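Local coordinates for protein type III effector HopA1 (Pseudomonas syringae pv. tomato str. DC3000, PDB 4RSX) that probably enters plant cells through the type III secretion system to act on the host, this chain being its C-terminal alpha/beta part, at residues Gln2-Thr7 and Pro249-Leu254; Ile116-Gln121 and Asp185-His190; Ala131-Lys136 and Glu174-Met179; Ser138-Gly143 and Ala158-Asn163; Gly164-Ala169 and Leu202-Ser207. All coordinates share one frame; numbering follows the deposited sequence.

Contact 1. Residues Gln2-Thr7 and Pro249-Leu254; sequences QAAQST and PDNPAL
Asn251 lies against the first turns of helix 2-19, where Ala4 and Thr7 receive it, and its side chain can be followed outward along that surface. CB rests on the methyl of Ala4, with Asn251 CB 3.7 Å from Ala4 CB. With CG anti to the backbone N (chi1 -172°), the amide is laid against Ala4 and toward Thr7, and Asn251 CG comes within 3.8 Å of Ala4 CA. There the two branches part. ND2 stays beside Ala4, 3.6 Å from Ala4 CA, and gives a hydrogen bond to OE1 of Gln196. OD1 faces Thr7 instead, its nearest atom being Thr7 CG2 at 3.4 Å, a contact of packing only. The polar work of OD1 lies in its own loop: Ala253 N donates to Asn251 OD1 at 3.0 Å, which makes an Asx turn, inside a type I turn from Asn251 to Leu254 closed by Leu254 N to Asn251 O.

The Thr7 methyl also meets Pro252, Thr7 CG2 to Pro252 CG at 3.7 Å, and the CB of Ala253. Its hydroxyl is turned to its own helix, Thr7 OG1 donating to Ala3 O at 2.9 Å, so the apolar branch is the one offered to the loop. The contact thus lays the N-terminal helix on the loop after helix 234-245, with Gln196 of strand 196-199 beside both and Leu242 of helix 234-245 touching Pro252.

Contact 2. Residues Ile116-Gln121 and Asp185-His190; sequences IGVQPQ and DAFVEH
Gln119 runs past Asp185 and Ala186 at the start of the second segment, its extended side chain bringing OE1 to a water that also donates to the carbonyl of Phe187. The same water has further acceptors nearby, so its two bonds need not both be made at all times. At Ala186 the backbones join: Gln119 N donates to Ala186 O at 2.9 Å, and Gln119 CG also lies against Ala186 O.

Phe187 pairs with Val118 in a single beta bridge, and the two side chains lie side by side, pointing the same way. Val118 CG1 sits over one face of the ring, 4.0 Å from the Phe187 centroid, a CH-pi contact placed toward the rim. Ile116 reaches the ring's edge instead, its CG2 4.2 Å from Phe187 CE2. Lys177 adds a cation-pi interaction, and the carbonyl of Phe187 is also met by Lys200 NZ.

Val188 closes the bridge. Its N donates to Gly117 O at 2.8 Å in a bond nearly straight at hydrogen (172°). Beyond CB, the CG2 branch packs on the peptide between Val118 and Gln119, with Val188 CG2 3.4 Å from Val118 C.

One bridge therefore joins the link from strand 111-116 to helix 123-136 with the link from helix 166-180 to strand 196-199; Leu126 of helix 123-136 packs on both Ile116 and Val118.

Contact 3. Residues Ala131-Lys136 and Glu174-Met179; sequences ATLIGK and EKLKQM
Leu133 points toward helix 166-180 and its two methyls divide the work. Leu133 CD1 lodges against both Lys175 and Met179, 3.6 Å from Lys175 CG and 3.9 Å from Met179 SD. Leu133 CD2 meets Leu176, coming nearest to Leu176 CB at 4.0 Å, and these two leucine side chains cross at about a right angle. Lys175 takes part through its aliphatic chain.

A second touch lies one residue earlier, where Thr132 CG2 packs on the methyl of Met179, Thr132 CG2 to Met179 CE at 3.7 Å. The two side chains slide past each other in opposite directions. A bend at the thioether of Met179 (chi3 -86°) brings CE round to the threonine while SD remains beside Leu133, so one side chain serves two neighbours.

What positions these groups lies just outside. Thr132 turns its hydroxyl back to Arg128 O in its own helix, leaving CG2 for Met179. Leu176 packs on Leu126 and Ala129 of helix 123-136. The axes of segments 131-136 and 174-179 stay 10.8 Å apart at 131°, an apolar, oblique crossing nearer antiparallel than parallel. It joins helix 123-136 to helix 166-180 alongside the sheet, where Leu133 is backed by Ile140 of strand 140-146 and Leu160 of strand 158-162.

Contact 4. Residues Ser138-Gly143 and Ala158-Asn163; sequences SAITHG and AVLYIN
Three backbone bonds join Ala139, Thr141 and His142 to Tyr161 and Asn163. Asn163 N donates to Ala139 O at 2.8 Å, Tyr161 N to His142 O at 2.9 Å, and Thr141 N to Tyr161 O at 3.0 Å, the last less straight (145°). The register slips by one residue between Ile140 and His142, a beta bulge.

Thr141 OG1 shares a 2.8 Å hydrogen bond with His142 ND1, the donor being undecided, and is also met by Gln111 NE2. That bond helps fix the imidazole, which lies flat over one face of the Tyr161 ring in an offset stack: centroids 4.2 Å apart, planes within 4°. His142 NE2 lies over the ring, 3.3 Å from Tyr161 CD2.

Asn163 is satisfied at both ends of its amide. OD1 accepts from Gln111 NE2 and Asp108 N; ND2 gives to Arg106 O and to a water that in turn donates to Ser138 O. On the face opposite the aromatic pair, Ile140 CG2 meets Leu160 CD2 at 4.2 Å. That apolar face of the hairpin looks to helix 123-136, where Ile134 touches Ile140 and Leu160, while strands 96-101 and 111-116 flank the two strands in the sheet.

Contact 5. Residues Gly164-Ala169 and Leu202-Ser207; sequences GDVAKA and LSYAES
Tyr204 stands out from strand 202-207 with one side of its ring against the helix that begins at Val166. With CG trans to its own N (chi1 178°), the ring reaches the first turn. Val166 lies over the face, its CA 4.1 Å from the Tyr204 centroid in a CH-pi contact, and its CB 3.6 Å from Tyr204 CE2, the two side chains crossing at a slant. Ala169 comes obliquely from the same side, near CD1 and CE1, Ala169 CB being 3.4 Å from Tyr204 CD1.

At the far end, Tyr204 OH passes close to the Asp165 carbonyl carbon and donates within its own strand to Glu206 OE2 at 2.8 Å. That carboxylate oxygen lies in the plane of the ring and accepts on its anti lone pair. A water bridges the segments, accepting from Val166 N at 2.9 Å and donating to the same Glu206 OE2. Asp165 caps the helix, taking Lys168 N on OD1 at 3.0 Å.

Chemically, the buried Glu206 has the tyrosine hydroxyl at OE2 and Arg255 N at OE1. These donors would probably stabilise a negative charge there, although the nearby Asp165 carboxylate would work against it.

From the N terminus, helix 2-19 is joined by contact 1 to the loop after helix 234-245, closing a loop that holds all the others. Inside it, contact 2 ties the exit of strand 111-116 to the link before strand 196-199, and contacts 3 and 4 nest within its span, contact 4 inside contact 3. Contact 3 pairs helix 123-136 with helix 166-180 beside the hairpin that contact 4 builds. Contact 5 follows contact 4 in series but crosses contacts 2 and 3, taking the start of helix 166-180 to strand 202-207. Contacts 1 and 5 meet where Ala253 O accepts a probable hydrogen bond from Glu206 N.

Contact 1. Residues Gln2-Thr7 and Pro249-Leu254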
# COMPACT_ATOMS: atom_id res chain seq x y z
N GLN A 2 17.70 12.20 6.63
CA GLN A 2 16.80 12.37 7.76
C GLN A 2 15.58 11.45 7.56
O GLN A 2 15.12 10.78 8.49
CB GLN A 2 16.39 13.83 7.91
CG GLN A 2 17.45 14.70 8.61
CD GLN A 2 17.25 16.20 8.40
OE1 GLN A 2 16.63 16.89 9.22
NE2 GLN A 2 17.78 16.72 7.29
N ALA A 3 15.09 11.40 6.32
CA ALA A 3 14.00 10.50 5.95
C ALA A 3 14.37 9.05 6.29
O ALA A 3 13.60 8.33 6.93
CB ALA A 3 13.66 10.65 4.47
N ALA A 4 15.57 8.65 5.88
CA ALA A 4 16.08 7.31 6.15
C ALA A 4 16.10 6.99 7.65
O ALA A 4 15.74 5.87 8.06
CB ALA A 4 17.48 7.14 5.53
N GLN A 5 16.52 7.97 8.47
CA GLN A 5 16.66 7.76 9.92
C GLN A 5 15.33 7.46 10.60
O GLN A 5 15.22 6.53 11.39
CB GLN A 5 17.33 8.98 10.58
CG GLN A 5 18.82 9.13 10.26
CD GLN A 5 19.37 10.50 10.65
OE1 GLN A 5 18.63 11.38 11.06
NE2 GLN A 5 20.69 10.68 10.51
N SER A 6 14.32 8.26 10.29
CA SER A 6 13.01 8.08 10.88
C SER A 6 12.44 6.72 10.46
O SER A 6 11.85 5.98 11.26
CB SER A 6 12.10 9.22 10.42
OG SER A 6 10.74 9.01 10.80
N THR A 7 12.64 6.38 9.19
CA THR A 7 12.17 5.12 8.65
C THR A 7 12.86 3.91 9.31
O THR A 7 12.20 2.95 9.70
CB THR A 7 12.35 5.09 7.12
OG1 THR A 7 11.64 6.20 6.54
CG2 THR A 7 11.82 3.78 6.54
N PRO A 249 20.28 -0.87 3.90
CA PRO A 249 20.43 -1.12 5.34
C PRO A 249 20.21 0.13 6.20
O PRO A 249 20.03 0.02 7.43
CB PRO A 249 21.88 -1.60 5.48
CG PRO A 249 22.60 -0.98 4.27
CD PRO A 249 21.56 -1.03 3.17
N ASP A 250 20.23 1.30 5.56
CA ASP A 250 19.97 2.54 6.29
C ASP A 250 18.55 3.06 6.08
O ASP A 250 18.04 3.87 6.87
CB ASP A 250 21.01 3.61 5.95
CG ASP A 250 22.41 3.22 6.42
OD1 ASP A 250 22.54 2.55 7.47
OD2 ASP A 250 23.39 3.56 5.72
N ASN A 251 17.89 2.57 5.04
CA ASN A 251 16.49 2.94 4.80
C ASN A 251 15.71 1.71 4.33
O ASN A 251 15.65 1.42 3.13
CB ASN A 251 16.40 4.09 3.78
CG ASN A 251 14.99 4.64 3.64
OD1 ASN A 251 14.01 3.97 3.99
ND2 ASN A 251 14.88 5.86 3.12
N PRO A 252 15.09 0.99 5.29
CA PRO A 252 14.37 -0.26 5.02
C PRO A 252 13.22 -0.07 4.03
O PRO A 252 12.68 -1.05 3.52
CB PRO A 252 13.81 -0.64 6.40
CG PRO A 252 13.73 0.67 7.15
CD PRO A 252 14.92 1.45 6.68
N ALA A 253 12.85 1.16 3.76
CA ALA A 253 11.82 1.40 2.74
C ALA A 253 12.36 1.18 1.32
O ALA A 253 11.58 0.96 0.39
CB ALA A 253 11.24 2.80 2.87
N LEU A 254 13.68 1.23 1.15
CA LEU A 254 14.26 1.24 -0.21
C LEU A 254 15.02 -0.03 -0.61
O LEU A 254 15.50 -0.78 0.25
CB LEU A 254 15.19 2.45 -0.39
CG LEU A 254 14.66 3.81 0.08
CD1 LEU A 254 15.76 4.87 -0.03
CD2 LEU A 254 13.42 4.23 -0.73

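Contact 2. Residues Ile116-Gln121 and Asp185-His190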
# COMPACT_ATOMS: atom_id res chain seq x y z
N ILE A 116 -1.57 5.79 0.27
CA ILE A 116 -2.29 7.03 0.56
C ILE A 116 -3.32 6.85 1.68
O ILE A 116 -4.13 5.91 1.65
CB ILE A 116 -2.98 7.58 -0.69
CG1 ILE A 116 -1.98 7.62 -1.86
CG2 ILE A 116 -3.59 8.94 -0.42
CD1 ILE A 116 -2.39 6.75 -3.03
N GLY A 117 -3.30 7.76 2.66
CA GLY A 117 -4.20 7.68 3.80
C GLY A 117 -5.07 8.91 3.91
O GLY A 117 -4.56 10.00 4.18
N VAL A 118 -6.37 8.75 3.67
CA VAL A 118 -7.33 9.83 3.87
C VAL A 118 -8.45 9.38 4.79
O VAL A 118 -8.65 8.17 4.99
CB VAL A 118 -7.97 10.33 2.55
CG1 VAL A 118 -6.94 10.96 1.64
CG2 VAL A 118 -8.74 9.20 1.83
N GLN A 119 -9.17 10.34 5.35
CA GLN A 119 -10.35 10.01 6.13
C GLN A 119 -11.37 9.40 5.17
O GLN A 119 -11.55 9.89 4.05
CB GLN A 119 -10.89 11.26 6.84
CG GLN A 119 -9.94 11.76 7.92
CD GLN A 119 -10.53 12.89 8.76
OE1 GLN A 119 -9.80 13.77 9.25
NE2 GLN A 119 -11.84 12.86 8.95
N PRO A 120 -12.03 8.31 5.61
CA PRO A 120 -12.89 7.43 4.80
C PRO A 120 -13.98 8.20 4.09
O PRO A 120 -14.44 7.77 3.02
CB PRO A 120 -13.52 6.51 5.86
CG PRO A 120 -12.57 6.51 7.00
CD PRO A 120 -11.99 7.91 7.03
N GLN A 121 -14.38 9.33 4.66
CA GLN A 121 -15.35 10.22 4.03
C GLN A 121 -14.82 10.79 2.72
O GLN A 121 -15.58 11.30 1.89
CB GLN A 121 -15.75 11.35 4.99
CG GLN A 121 -16.46 10.91 6.28
CD GLN A 121 -15.53 10.23 7.29
OE1 GLN A 121 -14.30 10.38 7.24
NE2 GLN A 121 -16.12 9.46 8.21
N ASP A 185 -6.15 18.85 5.56
CA ASP A 185 -6.41 18.34 6.91
C ASP A 185 -7.09 16.97 6.88
O ASP A 185 -7.14 16.27 7.90
CB ASP A 185 -7.21 19.36 7.76
CG ASP A 185 -8.69 19.51 7.31
OD1 ASP A 185 -9.50 18.57 7.52
OD2 ASP A 185 -9.06 20.60 6.78
N ALA A 186 -7.61 16.56 5.73
CA ALA A 186 -8.34 15.30 5.65
C ALA A 186 -7.42 14.10 5.36
O ALA A 186 -7.87 12.95 5.38
CB ALA A 186 -9.47 15.37 4.63
N PHE A 187 -6.15 14.38 5.08
CA PHE A 187 -5.16 13.31 4.98
C PHE A 187 -4.80 12.84 6.38
O PHE A 187 -4.80 13.63 7.33
CB PHE A 187 -3.93 13.79 4.20
CG PHE A 187 -4.18 13.93 2.72
CD1 PHE A 187 -4.81 15.06 2.21
CD2 PHE A 187 -3.82 12.91 1.83
CE1 PHE A 187 -5.06 15.19 0.84
CE2 PHE A 187 -4.06 13.04 0.47
CZ PHE A 187 -4.69 14.18 -0.03
N VAL A 188 -4.55 11.55 6.52
CA VAL A 188 -4.39 10.94 7.84
C VAL A 188 -2.91 10.83 8.21
O VAL A 188 -2.12 10.24 7.47
CB VAL A 188 -5.01 9.53 7.84
CG1 VAL A 188 -4.68 8.78 9.14
CG2 VAL A 188 -6.53 9.62 7.64
N GLU A 189 -2.52 11.39 9.35
CA GLU A 189 -1.14 11.25 9.81
C GLU A 189 -0.87 9.83 10.29
O GLU A 189 -1.17 9.49 11.44
CB GLU A 189 -0.83 12.22 10.95
CG GLU A 189 0.66 12.20 11.34
CD GLU A 189 1.55 12.59 10.16
OE1 GLU A 189 2.30 11.73 9.65
OE2 GLU A 189 1.50 13.77 9.75
N HIS A 190 -0.32 9.00 9.42
CA HIS A 190 0.07 7.65 9.82
C HIS A 190 1.05 7.08 8.82
O HIS A 190 0.82 7.18 7.61
CB HIS A 190 -1.15 6.74 9.94
CG HIS A 190 -0.81 5.30 10.18
ND1 HIS A 190 -0.57 4.41 9.15
CD2 HIS A 190 -0.66 4.59 11.33
CE1 HIS A 190 -0.29 3.22 9.66
NE2 HIS A 190 -0.34 3.30 10.98
O HOH W 1 -6.89 13.46 9.08

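Contact 3. Residues Ala131-Lys136 and Glu174-Met179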
# COMPACT_ATOMS: atom_id res chain seq x y z
N ALA A 131 -7.78 7.40 -10.35
CA ALA A 131 -8.13 7.01 -11.72
C ALA A 131 -7.63 8.04 -12.75
O ALA A 131 -7.06 7.68 -13.79
CB ALA A 131 -9.63 6.80 -11.85
N THR A 132 -7.83 9.32 -12.46
CA THR A 132 -7.35 10.37 -13.35
C THR A 132 -5.82 10.27 -13.49
O THR A 132 -5.28 10.26 -14.60
CB THR A 132 -7.75 11.75 -12.84
OG1 THR A 132 -9.17 11.80 -12.67
CG2 THR A 132 -7.32 12.85 -13.82
N LEU A 133 -5.14 10.18 -12.36
CA LEU A 133 -3.68 10.15 -12.34
C LEU A 133 -3.17 8.93 -13.10
O LEU A 133 -2.23 9.03 -13.90
CB LEU A 133 -3.18 10.17 -10.89
CG LEU A 133 -1.72 10.59 -10.66
CD1 LEU A 133 -1.45 11.97 -11.26
CD2 LEU A 133 -1.35 10.58 -9.17
N ILE A 134 -3.80 7.78 -12.88
CA ILE A 134 -3.42 6.57 -13.61
C ILE A 134 -3.65 6.74 -15.11
O ILE A 134 -2.84 6.28 -15.92
CB ILE A 134 -4.15 5.33 -13.07
CG1 ILE A 134 -3.65 5.02 -11.65
CG2 ILE A 134 -3.96 4.12 -13.99
CD1 ILE A 134 -4.60 4.18 -10.83
N GLY A 135 -4.74 7.41 -15.48
CA GLY A 135 -4.99 7.67 -16.89
C GLY A 135 -3.86 8.44 -17.56
O GLY A 135 -3.48 8.14 -18.71
N LYS A 136 -3.31 9.43 -16.85
CA LYS A 136 -2.35 10.39 -17.39
C LYS A 136 -0.90 9.93 -17.29
O LYS A 136 -0.07 10.30 -18.13
CB LYS A 136 -2.45 11.73 -16.64
CG LYS A 136 -3.71 12.57 -16.92
CD LYS A 136 -3.57 13.94 -16.24
CE LYS A 136 -4.93 14.62 -16.02
NZ LYS A 136 -5.75 14.71 -17.26
N GLU A 174 2.62 14.75 -4.72
CA GLU A 174 2.28 16.17 -4.65
C GLU A 174 1.21 16.49 -5.71
O GLU A 174 0.28 17.25 -5.45
CB GLU A 174 3.54 17.07 -4.75
CG GLU A 174 4.18 17.17 -6.14
CD GLU A 174 5.65 17.64 -6.14
OE1 GLU A 174 6.38 17.39 -5.14
OE2 GLU A 174 6.09 18.25 -7.15
N LYS A 175 1.34 15.86 -6.87
CA LYS A 175 0.34 15.99 -7.92
C LYS A 175 -1.04 15.49 -7.46
O LYS A 175 -2.05 16.18 -7.64
CB LYS A 175 0.81 15.23 -9.17
CG LYS A 175 -0.20 15.21 -10.33
CD LYS A 175 -0.32 16.56 -11.00
CE LYS A 175 -1.78 16.92 -11.21
NZ LYS A 175 -2.00 18.39 -11.03
N LEU A 176 -1.07 14.31 -6.85
CA LEU A 176 -2.32 13.75 -6.34
C LEU A 176 -2.99 14.71 -5.36
O LEU A 176 -4.19 14.98 -5.46
CB LEU A 176 -2.06 12.37 -5.71
CG LEU A 176 -3.18 11.58 -5.02
CD1 LEU A 176 -4.33 11.28 -5.97
CD2 LEU A 176 -2.61 10.29 -4.47
N LYS A 177 -2.21 15.26 -4.43
CA LYS A 177 -2.75 16.17 -3.43
C LYS A 177 -3.32 17.44 -4.04
O LYS A 177 -4.42 17.86 -3.68
CB LYS A 177 -1.70 16.50 -2.36
CG LYS A 177 -1.60 15.47 -1.23
CD LYS A 177 -0.73 15.95 -0.07
CE LYS A 177 -0.90 15.02 1.12
NZ LYS A 177 0.09 15.21 2.23
N GLN A 178 -2.59 18.06 -4.97
CA GLN A 178 -3.04 19.33 -5.55
C GLN A 178 -4.25 19.19 -6.49
O GLN A 178 -5.03 20.12 -6.63
CB GLN A 178 -1.89 20.10 -6.20
CG GLN A 178 -1.10 19.33 -7.25
CD GLN A 178 -0.02 20.18 -7.92
OE1 GLN A 178 -0.33 21.18 -8.58
NE2 GLN A 178 1.25 19.78 -7.76
N MET A 179 -4.42 18.00 -7.08
CA MET A 179 -5.49 17.75 -8.04
C MET A 179 -6.75 17.11 -7.43
O MET A 179 -7.82 17.15 -8.04
CB MET A 179 -4.99 16.83 -9.15
CG MET A 179 -5.37 15.37 -8.90
SD MET A 179 -4.27 14.17 -9.64
CE MET A 179 -4.94 14.02 -11.30

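Contact 4. Residues Ser138-Gly143 and Ala158-Asn163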
# COMPACT_ATOMS: atom_id res chain seq x y z
N SER A 138 1.86 7.15 -17.29
CA SER A 138 2.21 5.79 -17.66
C SER A 138 3.23 5.14 -16.73
O SER A 138 3.44 3.92 -16.81
CB SER A 138 2.73 5.74 -19.11
OG SER A 138 1.83 6.38 -20.00
N ALA A 139 3.88 5.92 -15.87
CA ALA A 139 4.75 5.30 -14.86
C ALA A 139 3.94 4.46 -13.87
O ALA A 139 4.45 3.52 -13.26
CB ALA A 139 5.60 6.35 -14.13
N ILE A 140 2.66 4.79 -13.70
CA ILE A 140 1.81 4.02 -12.79
C ILE A 140 1.18 2.83 -13.53
O ILE A 140 0.42 3.01 -14.48
CB ILE A 140 0.69 4.89 -12.19
CG1 ILE A 140 1.29 6.16 -11.58
CG2 ILE A 140 -0.06 4.13 -11.12
CD1 ILE A 140 0.24 7.08 -10.98
N THR A 141 1.48 1.62 -13.08
CA THR A 141 0.94 0.44 -13.73
C THR A 141 -0.50 0.16 -13.29
O THR A 141 -1.30 -0.33 -14.10
CB THR A 141 1.79 -0.81 -13.49
OG1 THR A 141 1.80 -1.11 -12.09
CG2 THR A 141 3.21 -0.58 -13.97
N HIS A 142 -0.81 0.44 -12.02
CA HIS A 142 -2.17 0.28 -11.50
C HIS A 142 -2.30 0.82 -10.09
O HIS A 142 -1.30 1.17 -9.45
CB HIS A 142 -2.61 -1.18 -11.47
CG HIS A 142 -1.77 -2.05 -10.58
ND1 HIS A 142 -0.42 -2.23 -10.77
CD2 HIS A 142 -2.11 -2.82 -9.51
CE1 HIS A 142 0.05 -3.06 -9.86
NE2 HIS A 142 -0.95 -3.44 -9.08
N GLY A 143 -3.54 0.87 -9.60
CA GLY A 143 -3.79 1.26 -8.23
C GLY A 143 -4.68 0.24 -7.59
O GLY A 143 -5.27 -0.59 -8.28
N ALA A 158 -5.38 2.43 0.25
CA ALA A 158 -5.18 2.89 -1.13
C ALA A 158 -3.70 2.92 -1.51
O ALA A 158 -2.88 3.51 -0.80
CB ALA A 158 -5.81 4.26 -1.34
N VAL A 159 -3.36 2.28 -2.63
CA VAL A 159 -1.97 2.16 -3.05
C VAL A 159 -1.83 2.38 -4.58
O VAL A 159 -2.64 1.86 -5.37
CB VAL A 159 -1.35 0.76 -2.68
CG1 VAL A 159 0.15 0.75 -2.97
CG2 VAL A 159 -1.59 0.39 -1.20
N LEU A 160 -0.81 3.15 -4.97
CA LEU A 160 -0.43 3.26 -6.38
C LEU A 160 0.87 2.49 -6.62
O LEU A 160 1.83 2.61 -5.84
CB LEU A 160 -0.25 4.73 -6.78
CG LEU A 160 -1.52 5.58 -6.80
CD1 LEU A 160 -1.19 7.05 -7.04
CD2 LEU A 160 -2.46 5.09 -7.87
N TYR A 161 0.91 1.68 -7.68
CA TYR A 161 2.10 0.88 -8.00
C TYR A 161 2.82 1.54 -9.15
O TYR A 161 2.25 1.74 -10.23
CB TYR A 161 1.71 -0.56 -8.33
CG TYR A 161 1.03 -1.23 -7.18
CD1 TYR A 161 1.73 -2.03 -6.30
CD2 TYR A 161 -0.33 -1.03 -6.95
CE1 TYR A 161 1.10 -2.63 -5.21
CE2 TYR A 161 -0.97 -1.62 -5.88
CZ TYR A 161 -0.24 -2.42 -5.01
OH TYR A 161 -0.88 -3.01 -3.94
N ILE A 162 4.09 1.87 -8.91
CA ILE A 162 4.83 2.81 -9.75
C ILE A 162 6.14 2.24 -10.29
O ILE A 162 6.96 1.71 -9.53
CB ILE A 162 5.18 4.07 -8.94
CG1 ILE A 162 3.90 4.73 -8.41
CG2 ILE A 162 5.98 5.06 -9.79
CD1 ILE A 162 4.15 5.84 -7.39
N ASN A 163 6.34 2.33 -11.60
CA ASN A 163 7.65 2.03 -12.17
C ASN A 163 8.51 3.28 -12.01
O ASN A 163 8.37 4.22 -12.78
CB ASN A 163 7.53 1.66 -13.65
CG ASN A 163 6.82 0.34 -13.87
OD1 ASN A 163 6.85 -0.54 -13.00
ND2 ASN A 163 6.18 0.19 -15.03
O HOH W 2 5.54 2.27 -16.91

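Contact 5. Residues Gly164-Ala169 and Leu202-Ser207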
# COMPACT_ATOMS: atom_id res chain seq x y z
N GLY A 164 9.36 3.31 -11.00
CA GLY A 164 10.10 4.53 -10.72
C GLY A 164 10.60 4.57 -9.30
O GLY A 164 10.29 3.67 -8.51
N ASP A 165 11.36 5.61 -8.96
CA ASP A 165 12.01 5.72 -7.66
C ASP A 165 11.27 6.69 -6.75
O ASP A 165 10.18 7.16 -7.09
CB ASP A 165 13.45 6.21 -7.84
CG ASP A 165 13.52 7.49 -8.69
OD1 ASP A 165 12.54 8.27 -8.72
OD2 ASP A 165 14.56 7.72 -9.34
N VAL A 166 11.90 7.04 -5.62
CA VAL A 166 11.25 7.86 -4.62
C VAL A 166 10.93 9.27 -5.15
O VAL A 166 9.85 9.82 -4.88
CB VAL A 166 12.04 7.88 -3.29
CG1 VAL A 166 13.36 8.61 -3.44
CG2 VAL A 166 11.20 8.49 -2.17
N ALA A 167 11.84 9.83 -5.95
CA ALA A 167 11.61 11.13 -6.58
C ALA A 167 10.34 11.15 -7.45
O ALA A 167 9.57 12.10 -7.41
CB ALA A 167 12.81 11.57 -7.39
N LYS A 168 10.16 10.11 -8.26
CA LYS A 168 8.98 10.00 -9.11
C LYS A 168 7.72 9.92 -8.23
O LYS A 168 6.72 10.57 -8.52
CB LYS A 168 9.10 8.78 -10.04
CG LYS A 168 7.93 8.57 -11.01
CD LYS A 168 7.77 9.73 -12.00
CE LYS A 168 6.45 9.59 -12.78
NZ LYS A 168 6.41 10.44 -14.01
N ALA A 169 7.79 9.13 -7.16
CA ALA A 169 6.67 8.99 -6.22
C ALA A 169 6.32 10.30 -5.53
O ALA A 169 5.14 10.61 -5.35
CB ALA A 169 6.98 7.93 -5.18
N LEU A 202 0.90 10.28 3.02
CA LEU A 202 1.62 9.71 1.87
C LEU A 202 2.88 8.98 2.31
O LEU A 202 3.85 9.61 2.77
CB LEU A 202 2.00 10.79 0.84
CG LEU A 202 0.90 11.56 0.12
CD1 LEU A 202 1.49 12.43 -0.98
CD2 LEU A 202 -0.12 10.59 -0.47
N SER A 203 2.87 7.66 2.14
CA SER A 203 3.98 6.81 2.57
C SER A 203 4.52 5.97 1.41
O SER A 203 3.76 5.44 0.59
CB SER A 203 3.55 5.90 3.72
OG SER A 203 2.81 6.62 4.69
N TYR A 204 5.85 5.83 1.36
CA TYR A 204 6.49 5.19 0.24
C TYR A 204 7.35 4.00 0.66
O TYR A 204 8.00 4.02 1.71
CB TYR A 204 7.36 6.22 -0.48
CG TYR A 204 8.12 5.67 -1.65
CD1 TYR A 204 7.51 5.48 -2.87
CD2 TYR A 204 9.47 5.34 -1.53
CE1 TYR A 204 8.21 4.99 -3.96
CE2 TYR A 204 10.18 4.85 -2.61
CZ TYR A 204 9.54 4.67 -3.82
OH TYR A 204 10.23 4.18 -4.91
N ALA A 205 7.37 2.97 -0.18
CA ALA A 205 8.24 1.82 0.05
C ALA A 205 8.46 1.10 -1.26
O ALA A 205 7.64 1.22 -2.18
CB ALA A 205 7.65 0.88 1.10
N GLU A 206 9.56 0.35 -1.35
CA GLU A 206 9.92 -0.31 -2.60
C GLU A 206 9.86 -1.82 -2.48
O GLU A 206 10.13 -2.38 -1.42
CB GLU A 206 11.32 0.14 -3.05
CG GLU A 206 11.41 1.63 -3.31
CD GLU A 206 12.76 2.09 -3.86
OE1 GLU A 206 13.77 1.38 -3.68
OE2 GLU A 206 12.81 3.18 -4.48
N SER A 207 9.48 -2.48 -3.57
CA SER A 207 9.46 -3.93 -3.58
C SER A 207 10.49 -4.39 -4.62
O SER A 207 10.80 -3.64 -5.56
CB SER A 207 8.06 -4.45 -3.89
OG SER A 207 7.62 -3.97 -5.14
O HOH W 3 14.03 5.30 -4.71